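Local coordinates for protein RNA-directed RNA polymerase (Infectious pancreatic necrosis virus, PDB 3ZED) that catalyses RNA-templated synthesis of RNA from ribonucleoside triphosphates and probably occurs both free and covalently attached to the viral genome, at residues B[330-335]-B[441-446]; B[414-419]-B[780-785]; B[538-543]-B[615-620]; B[565-568]-B[573-576]; B[602-607]-B[657-662]. One frame throughout, in Å; residues are numbered along the deposited sequence.

Interaction 1. Residues B[330-335]-B[441-446]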
# COMPACT_ATOMS: atom_id res chain seq x y z
N LEU B 330 14.47 -0.65 1.06
CA LEU B 330 15.25 0.55 0.74
C LEU B 330 15.56 0.63 -0.77
O LEU B 330 15.33 1.66 -1.39
CB LEU B 330 16.54 0.53 1.59
CG LEU B 330 17.40 1.80 1.71
CD1 LEU B 330 16.57 3.01 2.24
CD2 LEU B 330 18.61 1.54 2.59
N LEU B 331 16.03 -0.48 -1.36
CA LEU B 331 16.37 -0.57 -2.80
C LEU B 331 15.13 -0.40 -3.70
O LEU B 331 15.19 0.32 -4.69
CB LEU B 331 17.09 -1.89 -3.11
CG LEU B 331 18.48 -2.09 -2.50
CD1 LEU B 331 18.92 -3.56 -2.61
CD2 LEU B 331 19.53 -1.17 -3.13
N LEU B 332 14.00 -1.03 -3.33
CA LEU B 332 12.75 -0.92 -4.07
C LEU B 332 12.19 0.51 -4.02
O LEU B 332 11.76 1.05 -5.04
CB LEU B 332 11.67 -1.90 -3.51
CG LEU B 332 11.84 -3.40 -3.75
CD1 LEU B 332 10.74 -4.17 -3.10
CD2 LEU B 332 11.88 -3.73 -5.23
N SER B 333 12.21 1.12 -2.81
CA SER B 333 11.68 2.46 -2.53
C SER B 333 12.47 3.52 -3.26
O SER B 333 11.88 4.54 -3.60
CB SER B 333 11.65 2.74 -1.03
OG SER B 333 10.76 1.83 -0.42
N MET B 334 13.77 3.27 -3.54
CA MET B 334 14.61 4.19 -4.32
C MET B 334 14.10 4.29 -5.79
O MET B 334 14.32 5.31 -6.43
CB MET B 334 16.07 3.73 -4.29
CG MET B 334 16.79 4.14 -3.04
SD MET B 334 18.43 3.38 -2.86
CE MET B 334 19.34 4.21 -4.15
N VAL B 335 13.40 3.27 -6.29
CA VAL B 335 12.86 3.27 -7.67
C VAL B 335 11.46 3.95 -7.69
O VAL B 335 11.19 4.79 -8.55
CB VAL B 335 12.81 1.82 -8.27
CG1 VAL B 335 12.25 1.82 -9.70
CG2 VAL B 335 14.18 1.14 -8.21
N ALA B 441 19.18 -1.23 -13.82
CA ALA B 441 18.24 -1.85 -14.78
C ALA B 441 18.15 -3.35 -14.48
O ALA B 441 17.06 -3.91 -14.56
CB ALA B 441 18.71 -1.61 -16.21
N THR B 442 19.27 -3.98 -14.07
CA THR B 442 19.34 -5.41 -13.71
C THR B 442 18.56 -5.65 -12.42
O THR B 442 17.76 -6.59 -12.37
CB THR B 442 20.81 -5.85 -13.56
OG1 THR B 442 21.49 -5.55 -14.78
CG2 THR B 442 20.96 -7.35 -13.24
N PHE B 443 18.78 -4.81 -11.39
CA PHE B 443 18.05 -4.97 -10.14
C PHE B 443 16.58 -4.82 -10.39
O PHE B 443 15.82 -5.72 -10.03
CB PHE B 443 18.52 -3.97 -9.07
CG PHE B 443 17.65 -4.00 -7.83
CD1 PHE B 443 17.64 -5.12 -6.99
CD2 PHE B 443 16.78 -2.95 -7.55
CE1 PHE B 443 16.79 -5.17 -5.87
CE2 PHE B 443 15.92 -3.01 -6.44
CZ PHE B 443 15.93 -4.12 -5.61
N ALA B 444 16.16 -3.71 -11.04
CA ALA B 444 14.74 -3.40 -11.24
C ALA B 444 14.02 -4.40 -12.14
O ALA B 444 12.93 -4.85 -11.78
CB ALA B 444 14.59 -2.00 -11.81
N MET B 445 14.62 -4.76 -13.29
CA MET B 445 13.96 -5.61 -14.28
C MET B 445 14.18 -7.10 -14.09
O MET B 445 13.27 -7.88 -14.35
CB MET B 445 14.42 -5.25 -15.72
CG MET B 445 14.19 -3.78 -16.12
SD MET B 445 12.54 -3.09 -15.77
CE MET B 445 11.51 -4.12 -16.78
N ASN B 446 15.39 -7.49 -13.72
CA ASN B 446 15.74 -8.90 -13.73
C ASN B 446 15.73 -9.59 -12.38
O ASN B 446 15.65 -10.81 -12.37
CB ASN B 446 17.13 -9.07 -14.37
CG ASN B 446 17.25 -8.46 -15.75
OD1 ASN B 446 17.90 -7.45 -15.93
ND2 ASN B 446 16.66 -9.08 -16.75
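Leu332 O, on a residue that packs against Phe443 across the contact, is gripped by two donors: Val335 N at 3.0 Å and, more weakly, the hydroxyl of Ser336. Both lie further along the same helix, so they tie down the backbone of 330-335 and leave the meeting with 441-446 to apolar groups. Phe443 accounts for most of its own helix's share, giving up 84 Å² of the 191 Å² buried in all. Its CG stands anti to the backbone N (chi1 173°), which sends the ring away from its helix, and the far end of the ring does the touching. CZ comes to 3.5 Å from Leu331 CB, and CE2 lies 3.7 Å from the same carbon. Both leucines approach the ring obliquely. The second, Leu332, crosses the Phe443 side chain at about a right angle, and its CD2 reaches CZ at 4.1 Å. Leu331 and Phe443 have the nearest pair of CA atoms, 8.7 Å apart, with the Phe443 ring between the backbones. Val335 and Ala444 also lose surface here, although neither side chain comes into close contact with the opposite segment. The contact is a buried join between helices 326-340 and 438-452. Helix 260-278 backs it, with Phe270 touching both Leu331 and Phe443 and Ile271 touching Phe443, while Arg732 of helix 724-732 packs on Ala441 and Thr442.

Interaction 2. Residues B[414-419]-B[780-785]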
# COMPACT_ATOMS: atom_id res chain seq x y z
N HIS B 414 3.89 -9.13 -13.42
CA HIS B 414 3.09 -7.92 -13.20
C HIS B 414 3.98 -6.82 -12.63
O HIS B 414 3.94 -5.68 -13.11
CB HIS B 414 1.93 -8.19 -12.23
CG HIS B 414 0.78 -8.91 -12.84
ND1 HIS B 414 0.56 -10.26 -12.57
CD2 HIS B 414 -0.21 -8.46 -13.65
CE1 HIS B 414 -0.54 -10.58 -13.24
NE2 HIS B 414 -1.04 -9.54 -13.90
N MET B 415 4.83 -7.16 -11.63
CA MET B 415 5.74 -6.19 -11.03
C MET B 415 6.80 -5.75 -12.04
O MET B 415 7.19 -4.59 -12.05
CB MET B 415 6.39 -6.75 -9.76
CG MET B 415 7.32 -5.76 -9.11
SD MET B 415 7.69 -6.22 -7.43
CE MET B 415 9.00 -5.07 -7.10
N GLN B 416 7.27 -6.69 -12.89
CA GLN B 416 8.25 -6.40 -13.92
C GLN B 416 7.69 -5.36 -14.91
O GLN B 416 8.42 -4.45 -15.31
CB GLN B 416 8.64 -7.69 -14.65
CG GLN B 416 9.84 -7.51 -15.56
CD GLN B 416 10.25 -8.82 -16.14
OE1 GLN B 416 9.46 -9.51 -16.79
NE2 GLN B 416 11.49 -9.20 -15.90
N ALA B 417 6.40 -5.48 -15.30
CA ALA B 417 5.71 -4.53 -16.19
C ALA B 417 5.59 -3.15 -15.51
O ALA B 417 5.75 -2.12 -16.17
CB ALA B 417 4.33 -5.06 -16.58
N MET B 418 5.36 -3.12 -14.18
CA MET B 418 5.32 -1.86 -13.42
C MET B 418 6.73 -1.22 -13.43
O MET B 418 6.85 -0.00 -13.62
CB MET B 418 4.81 -2.08 -11.99
CG MET B 418 4.84 -0.81 -11.10
SD MET B 418 4.03 0.65 -11.82
CE MET B 418 2.31 0.06 -12.00
N MET B 419 7.79 -2.04 -13.24
CA MET B 419 9.19 -1.59 -13.28
C MET B 419 9.52 -1.00 -14.65
O MET B 419 10.21 0.03 -14.73
CB MET B 419 10.17 -2.75 -12.94
CG MET B 419 10.26 -3.02 -11.45
SD MET B 419 10.94 -1.63 -10.53
CE MET B 419 11.54 -2.47 -9.06
N SER B 780 13.34 -16.47 -18.59
CA SER B 780 13.06 -15.38 -17.65
C SER B 780 14.08 -15.35 -16.50
O SER B 780 14.23 -16.31 -15.74
CB SER B 780 11.65 -15.49 -17.08
OG SER B 780 11.46 -14.63 -15.97
N SER B 781 14.76 -14.22 -16.36
CA SER B 781 15.68 -13.95 -15.26
C SER B 781 14.91 -14.06 -13.91
O SER B 781 15.50 -14.46 -12.90
CB SER B 781 16.28 -12.55 -15.42
OG SER B 781 15.26 -11.56 -15.41
N LEU B 782 13.59 -13.74 -13.91
CA LEU B 782 12.72 -13.83 -12.73
C LEU B 782 12.65 -15.29 -12.21
O LEU B 782 12.73 -15.51 -11.00
CB LEU B 782 11.32 -13.27 -13.00
CG LEU B 782 11.24 -11.81 -13.51
CD1 LEU B 782 9.79 -11.34 -13.63
CD2 LEU B 782 12.03 -10.86 -12.64
N THR B 783 12.60 -16.27 -13.13
CA THR B 783 12.62 -17.70 -12.79
C THR B 783 14.02 -18.09 -12.29
O THR B 783 14.13 -18.81 -11.30
CB THR B 783 12.19 -18.53 -14.00
OG1 THR B 783 10.84 -18.18 -14.32
CG2 THR B 783 12.30 -20.04 -13.75
N GLU B 784 15.08 -17.59 -12.96
CA GLU B 784 16.47 -17.81 -12.60
C GLU B 784 16.73 -17.28 -11.17
O GLU B 784 17.35 -17.98 -10.38
CB GLU B 784 17.41 -17.15 -13.62
CG GLU B 784 17.28 -17.76 -15.01
CD GLU B 784 18.34 -17.35 -16.01
OE1 GLU B 784 18.22 -16.24 -16.58
OE2 GLU B 784 19.27 -18.15 -16.26
N THR B 785 16.21 -16.08 -10.84
CA THR B 785 16.31 -15.47 -9.51
C THR B 785 15.63 -16.37 -8.47
O THR B 785 16.22 -16.64 -7.42
CB THR B 785 15.71 -14.05 -9.50
OG1 THR B 785 16.36 -13.30 -10.51
CG2 THR B 785 15.88 -13.34 -8.16
O HOH W 1 12.75 -11.52 -16.55
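One face of the Gln416 carboxamide is covered by the isobutyl group of Leu782. Leu782 CD1 sits 3.6 Å from Gln416 CD, and Leu782 CG is 3.5 Å from Gln416 NE2, with CG, CD1 and CD2 all on the same side of the amide plane. The contact is therefore apolar branch over polar plate, and the hydrogen-bonding atoms of the amide point past the leucine instead of into it. At the nitrogen end, NE2 donates to water 1 at 2.7 Å and also to the carbonyl oxygen of Met445. Those two bonds leave NE2 about 104° apart, as expected if each uses its own N-H, and together they should fix the rotation of the amide. The water continues to Ser781 OG at 2.8 Å and so links the two segments; that hydroxyl is bonded to Asn446 ND2 as well. Gln416 reaches this far because its CG is anti to the backbone N (chi1 -169°) and its chain stays extended beyond CG. On the other side, Ser780 occupies the N-cap of its helix, its OG taking weak bonds from Leu782 N and Thr783 N. Ser781 O accepts both Thr785 N and, at 2.8 Å, Thr785 OG1, the latter from above the carbonyl plane. The contact thus sets helix 412-426 beside the start of the C-terminal helix 781-789, with helix 438-452 contributing to both through Met445, Asn446 and Pro449.

Interaction 3. Residues B[538-543]-B[615-620]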
# COMPACT_ATOMS: atom_id res chain seq x y z
N ASP B 538 -31.63 21.18 10.35
CA ASP B 538 -31.12 21.39 11.70
C ASP B 538 -29.75 20.76 11.93
O ASP B 538 -29.47 19.65 11.48
CB ASP B 538 -32.12 20.81 12.73
CG ASP B 538 -32.35 19.32 12.63
OD1 ASP B 538 -32.80 18.86 11.56
OD2 ASP B 538 -32.04 18.60 13.61
N GLY B 539 -28.93 21.46 12.72
CA GLY B 539 -27.65 20.93 13.14
C GLY B 539 -26.46 21.22 12.27
O GLY B 539 -26.48 22.14 11.46
N TYR B 540 -25.41 20.44 12.51
CA TYR B 540 -24.10 20.51 11.89
C TYR B 540 -24.20 20.55 10.37
O TYR B 540 -24.89 19.71 9.76
CB TYR B 540 -23.26 19.27 12.27
CG TYR B 540 -22.72 19.19 13.68
CD1 TYR B 540 -21.92 20.20 14.21
CD2 TYR B 540 -22.86 18.02 14.43
CE1 TYR B 540 -21.31 20.07 15.46
CE2 TYR B 540 -22.26 17.88 15.68
CZ TYR B 540 -21.48 18.90 16.19
OH TYR B 540 -20.92 18.75 17.43
N LEU B 541 -23.53 21.55 9.78
CA LEU B 541 -23.42 21.76 8.33
C LEU B 541 -24.79 21.93 7.67
O LEU B 541 -24.91 21.75 6.46
CB LEU B 541 -22.61 20.58 7.67
CG LEU B 541 -21.16 20.40 8.17
CD1 LEU B 541 -20.50 19.20 7.55
CD2 LEU B 541 -20.30 21.66 7.91
N ALA B 542 -25.81 22.30 8.47
CA ALA B 542 -27.20 22.48 8.05
C ALA B 542 -27.58 23.88 8.40
O ALA B 542 -27.36 24.77 7.58
CB ALA B 542 -28.11 21.45 8.73
N ASP B 543 -28.00 24.14 9.64
CA ASP B 543 -28.22 25.52 10.03
C ASP B 543 -26.98 26.01 10.78
O ASP B 543 -26.93 27.17 11.14
CB ASP B 543 -29.53 25.76 10.81
CG ASP B 543 -29.65 25.19 12.22
OD1 ASP B 543 -28.79 24.36 12.62
OD2 ASP B 543 -30.64 25.54 12.92
N ALA B 615 -12.06 12.06 17.19
CA ALA B 615 -11.81 11.52 15.85
C ALA B 615 -13.01 10.74 15.34
O ALA B 615 -13.39 10.94 14.19
CB ALA B 615 -10.57 10.66 15.83
N ILE B 616 -13.67 9.92 16.19
CA ILE B 616 -14.86 9.17 15.78
C ILE B 616 -16.00 10.18 15.37
O ILE B 616 -16.73 9.94 14.40
CB ILE B 616 -15.31 8.08 16.80
CG1 ILE B 616 -16.17 7.00 16.12
CG2 ILE B 616 -16.02 8.64 18.03
CD1 ILE B 616 -15.39 5.95 15.27
N ARG B 617 -16.09 11.33 16.06
CA ARG B 617 -17.05 12.38 15.74
C ARG B 617 -16.69 13.04 14.40
O ARG B 617 -17.55 13.12 13.52
CB ARG B 617 -17.11 13.43 16.85
CG ARG B 617 -17.68 12.93 18.17
CD ARG B 617 -17.46 13.93 19.29
NE ARG B 617 -18.33 15.09 19.13
CZ ARG B 617 -18.17 16.25 19.75
NH1 ARG B 617 -17.14 16.45 20.56
NH2 ARG B 617 -19.03 17.23 19.55
N LEU B 618 -15.41 13.43 14.22
CA LEU B 618 -14.88 14.09 13.02
C LEU B 618 -15.10 13.34 11.73
O LEU B 618 -15.44 13.95 10.71
CB LEU B 618 -13.37 14.30 13.16
CG LEU B 618 -12.85 15.50 13.88
CD1 LEU B 618 -11.38 15.32 14.16
CD2 LEU B 618 -13.03 16.73 13.06
N VAL B 619 -14.81 12.04 11.73
CA VAL B 619 -14.87 11.23 10.53
C VAL B 619 -16.30 10.91 10.10
O VAL B 619 -16.48 10.46 8.97
CB VAL B 619 -14.01 9.94 10.63
CG1 VAL B 619 -12.54 10.32 10.72
CG2 VAL B 619 -14.45 9.05 11.80
N GLY B 620 -17.29 11.16 10.95
CA GLY B 620 -18.67 10.92 10.56
C GLY B 620 -19.69 10.68 11.65
O GLY B 620 -20.89 10.61 11.36
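Tyr540 is the residue of 538-543 that touches Arg617, and the backbone on either side of it explains how it is presented. At the start, Asp538 turns OD2 to the backbone N of Ile550, further along the same loop. Gly539 follows with positive phi (91°), in a conformation where a CB would collide with the preceding carbonyl oxygen. Its N donates to Asp543 OD1 at 2.9 Å, meeting that oxygen from above the carboxylate plane, and its O accepts from Ala542 N at 3.1 Å. Next comes Tyr540, whose CG is anti to its carbonyl carbon (chi1 -73°). The ring projects from the loop with the hydroxyl leading, and OH lies 3.2 Å from Arg617 NH2. Each meets the other at an edge, near the plane of the flat group, while ring and guanidinium planes stand 49° apart. Glu628 is shared between them: its OE2 is hydrogen-bonded to Tyr540 OH and salt-bridged to Arg617 NH2. Arg617 comes to this point through a chain bent at chi3, and its NH1 has its own salt bridge to Glu614, one turn back in the helix. Two guanidinium nitrogens facing carboxylates probably keep those acids ionised. Leu541 has positive phi, sends its N to Asn677 OD1, and is followed by Ala542 and Asp543, which complete the curl. With Tyr540 and Leu541 as its corner residues, Gly539 to Ala542 forms a type II beta turn, set here against helix 604-621 of the thumb.

Interaction 4. Residues B[565-568]-B[573-576]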
# COMPACT_ATOMS: atom_id res chain seq x y z
N ALA B 565 -21.09 9.86 0.96
CA ALA B 565 -21.30 11.29 0.73
C ALA B 565 -22.64 11.72 1.33
O ALA B 565 -23.66 11.03 1.15
CB ALA B 565 -21.27 11.59 -0.76
N ILE B 566 -22.63 12.83 2.04
CA ILE B 566 -23.82 13.39 2.67
C ILE B 566 -23.90 14.83 2.13
O ILE B 566 -22.87 15.45 1.93
CB ILE B 566 -23.64 13.24 4.22
CG1 ILE B 566 -24.29 11.95 4.76
CG2 ILE B 566 -23.90 14.48 5.08
CD1 ILE B 566 -25.84 11.87 4.75
N TYR B 567 -25.11 15.33 1.84
CA TYR B 567 -25.26 16.70 1.33
C TYR B 567 -25.40 17.67 2.50
O TYR B 567 -26.17 17.42 3.42
CB TYR B 567 -26.46 16.82 0.39
CG TYR B 567 -26.52 18.15 -0.31
CD1 TYR B 567 -25.72 18.42 -1.42
CD2 TYR B 567 -27.34 19.17 0.17
CE1 TYR B 567 -25.77 19.65 -2.06
CE2 TYR B 567 -27.39 20.42 -0.47
CZ TYR B 567 -26.58 20.66 -1.57
OH TYR B 567 -26.60 21.88 -2.21
N SER B 568 -24.63 18.77 2.47
CA SER B 568 -24.61 19.86 3.45
C SER B 568 -25.35 21.08 2.91
O SER B 568 -24.97 21.61 1.86
CB SER B 568 -23.17 20.24 3.81
OG SER B 568 -23.10 21.50 4.47
N MET B 573 -22.80 21.57 -0.67
CA MET B 573 -21.95 20.57 -1.27
C MET B 573 -22.06 19.27 -0.53
O MET B 573 -22.59 19.21 0.59
CB MET B 573 -20.48 21.04 -1.32
CG MET B 573 -19.86 21.34 0.04
SD MET B 573 -18.34 22.34 -0.14
CE MET B 573 -17.17 21.05 -0.09
N PHE B 574 -21.56 18.22 -1.18
CA PHE B 574 -21.44 16.91 -0.57
C PHE B 574 -20.16 16.88 0.26
O PHE B 574 -19.14 17.45 -0.15
CB PHE B 574 -21.43 15.79 -1.61
CG PHE B 574 -22.79 15.55 -2.21
CD1 PHE B 574 -23.67 14.65 -1.63
CD2 PHE B 574 -23.18 16.21 -3.37
CE1 PHE B 574 -24.93 14.42 -2.20
CE2 PHE B 574 -24.45 16.00 -3.91
CZ PHE B 574 -25.31 15.10 -3.33
N VAL B 575 -20.25 16.26 1.43
CA VAL B 575 -19.13 16.13 2.36
C VAL B 575 -18.95 14.63 2.69
O VAL B 575 -19.94 13.89 2.62
CB VAL B 575 -19.31 17.00 3.63
CG1 VAL B 575 -19.35 18.49 3.27
CG2 VAL B 575 -20.56 16.60 4.42
N PRO B 576 -17.74 14.15 3.04
CA PRO B 576 -17.62 12.73 3.36
C PRO B 576 -18.03 12.39 4.80
O PRO B 576 -17.83 13.18 5.73
CB PRO B 576 -16.14 12.45 3.17
CG PRO B 576 -15.47 13.75 3.52
CD PRO B 576 -16.43 14.84 3.15
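The contact is the core of a beta hairpin in the thumb, joining strand 563-568 to strand 573-578. Ile566 and Val575 form a hydrogen-bonded antiparallel pair: Ile566 N reaches Val575 O at 2.9 Å and Val575 N reaches Ile566 O at 2.8 Å, both nearly straight. Ser568 and Met573 repeat the pattern closer to the loop, with Ser568 N to Met573 O at 2.8 Å but the return bond long and weak. Between these pairs, Tyr567 faces Phe574 in a non-hydrogen-bonded pair with CA atoms only 4.3 Å apart, and the two rings share one face of the sheet. They make a T-shaped stack, the Tyr567 edge directed at the Phe574 face, with centroids 5.1 Å apart and planes at 73°. Tyr567 CD1 stands over the centre of the Phe574 ring, and Tyr567 CB adds a CH-pi contact. The first torsions bring the rings together: CG of Tyr567 is anti to N (chi1 -171°), that of Phe574 anti to the carbonyl carbon. Ala565 CB touches Phe574 on this same face, which helices 364-377 and 524-533 cover. On the other face, Ile566 CG2 meets Val575 CG2 at 4.0 Å, and Ser568 OG turns to Leu541 O and Met571 N. Strand directions 136° apart show the strong twist of this two-stranded antiparallel unit, to which strand 556-560 adds a third strand, a meander of successive hairpins.

Interaction 5. Residues B[602-607]-B[657-662]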
# COMPACT_ATOMS: atom_id res chain seq x y z
N PRO B 602 4.18 11.27 29.79
CA PRO B 602 3.06 11.57 30.70
C PRO B 602 1.97 12.41 30.04
O PRO B 602 2.26 13.28 29.21
CB PRO B 602 3.73 12.32 31.86
CG PRO B 602 4.95 12.93 31.27
CD PRO B 602 5.40 12.03 30.15
N GLY B 603 0.72 12.11 30.39
CA GLY B 603 -0.48 12.76 29.88
C GLY B 603 -0.93 12.29 28.51
O GLY B 603 -2.01 12.68 28.06
N ALA B 604 -0.11 11.45 27.83
CA ALA B 604 -0.38 10.93 26.49
C ALA B 604 -1.58 9.99 26.46
O ALA B 604 -2.39 10.09 25.54
CB ALA B 604 0.85 10.20 25.96
N GLU B 605 -1.72 9.12 27.47
CA GLU B 605 -2.79 8.13 27.54
C GLU B 605 -4.14 8.79 27.78
O GLU B 605 -5.15 8.34 27.22
CB GLU B 605 -2.49 7.08 28.63
CG GLU B 605 -3.44 5.87 28.65
CD GLU B 605 -3.68 5.14 27.34
OE1 GLU B 605 -2.70 4.83 26.62
OE2 GLU B 605 -4.87 4.84 27.06
N ILE B 606 -4.17 9.87 28.58
CA ILE B 606 -5.42 10.58 28.85
C ILE B 606 -5.75 11.52 27.65
O ILE B 606 -6.92 11.79 27.40
CB ILE B 606 -5.42 11.29 30.24
CG1 ILE B 606 -6.81 11.89 30.61
CG2 ILE B 606 -4.29 12.29 30.39
CD1 ILE B 606 -8.08 10.89 30.49
N ALA B 607 -4.71 11.95 26.91
CA ALA B 607 -4.88 12.76 25.70
C ALA B 607 -5.48 11.88 24.59
O ALA B 607 -6.40 12.33 23.89
CB ALA B 607 -3.55 13.35 25.26
N ASN B 657 -2.76 13.45 15.30
CA ASN B 657 -2.71 12.60 14.11
C ASN B 657 -1.99 11.27 14.34
O ASN B 657 -2.51 10.23 13.95
CB ASN B 657 -2.10 13.36 12.93
CG ASN B 657 -2.87 14.63 12.64
OD1 ASN B 657 -2.69 15.66 13.30
ND2 ASN B 657 -3.84 14.54 11.76
N ASN B 658 -0.83 11.30 15.00
CA ASN B 658 -0.01 10.12 15.31
C ASN B 658 -0.69 9.17 16.33
O ASN B 658 -0.35 7.99 16.36
CB ASN B 658 1.39 10.52 15.80
CG ASN B 658 1.43 11.82 16.56
OD1 ASN B 658 1.72 12.89 16.00
ND2 ASN B 658 1.08 11.76 17.84
N MET B 659 -1.64 9.68 17.14
CA MET B 659 -2.40 8.93 18.14
C MET B 659 -3.69 8.29 17.58
O MET B 659 -4.37 7.54 18.30
CB MET B 659 -2.82 9.86 19.28
CG MET B 659 -1.69 10.41 20.08
SD MET B 659 -2.34 11.12 21.60
CE MET B 659 -0.92 10.94 22.63
N SER B 660 -4.07 8.61 16.34
CA SER B 660 -5.35 8.13 15.82
C SER B 660 -5.21 7.37 14.52
O SER B 660 -4.38 7.70 13.70
CB SER B 660 -6.30 9.32 15.64
OG SER B 660 -7.57 8.92 15.16
N GLU B 661 -6.08 6.37 14.31
CA GLU B 661 -6.14 5.61 13.05
C GLU B 661 -6.70 6.50 11.91
O GLU B 661 -6.55 6.17 10.75
CB GLU B 661 -7.00 4.34 13.21
CG GLU B 661 -8.48 4.56 13.42
CD GLU B 661 -9.29 3.28 13.44
OE1 GLU B 661 -9.19 2.51 12.46
OE2 GLU B 661 -10.02 3.04 14.43
N PHE B 662 -7.37 7.62 12.28
CA PHE B 662 -7.96 8.59 11.35
C PHE B 662 -7.07 9.81 11.16
O PHE B 662 -7.49 10.75 10.49
CB PHE B 662 -9.36 9.01 11.86
CG PHE B 662 -10.30 7.84 12.05
CD1 PHE B 662 -10.63 7.00 10.98
CD2 PHE B 662 -10.83 7.55 13.31
CE1 PHE B 662 -11.50 5.91 11.17
CE2 PHE B 662 -11.68 6.46 13.49
CZ PHE B 662 -12.00 5.64 12.43
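Met659 touches the first turn of helix 604-621 in the thumb, pushing its methyl group against Ala604 and Ala607. The closest approach is Met659 CE to Ala604 O at 3.4 Å, and CE also lies 3.8 Å from Ala604 CB. Ala607, one turn further on, offers its CB at 4.4 Å from the same methyl. All of this is van der Waals packing between a thioether and the small surface left by two alanines spaced i, i+3 on the helix. Met659 spans the gap because its chain runs on extended beyond CG (chi2 -166°, chi3 154°), so that CE is the foremost atom; it yields 65 Å² of the 112 Å² buried between the segments. The next shell sets these groups in place. Gly603, at positive phi, holds the N-cap position of the helix, and its O accepts from Ala607 N at 3.0 Å, closing the turn that carries both alanines. Phe652 of helix 650-654 packs on Ala604, Ala607 and Met659 alike, while Leu593 and Leu598 add further apolar cover to the methionine. On its own side, Met659 ends a short 3-10 stretch, where Ser660 N returns to Asn657 O. Beyond it the chain stays along the same helix, Ser660 and Phe662 touching Ala615. Glu661 reaches out instead to a salt bridge with Arg308 of strand 299-310, and its CG lies over one face of the Phe662 ring. Ser660 itself makes an ST turn, its OG accepting from Phe662 N at 3.2 Å with an N-H...O angle of 160°.

Overall arrangement
From the N terminus, interaction 1 opens at 330-335, and interaction 2 opens at 414-419 before interaction 1 closes at 441-446, so the two cross. They touch through Met445 with Gln416 and Asn446 with Ser781. Interaction 2 closes at 780-785, bringing the C-terminal region onto helix 412-426 and enclosing the other three contacts. Within that loop, interaction 3 opens at 538-543 and contains, and touches through Leu541, the short hairpin of interaction 4, which closes at 573-576 after a four-residue turn. Interaction 5 opens at 602-607 before interaction 3 closes at 615-620, and closes at 657-662; these two cross and share helix 604-621. Thumb interactions 3 and 4 lie across the chain's centre from interactions 1 and 2.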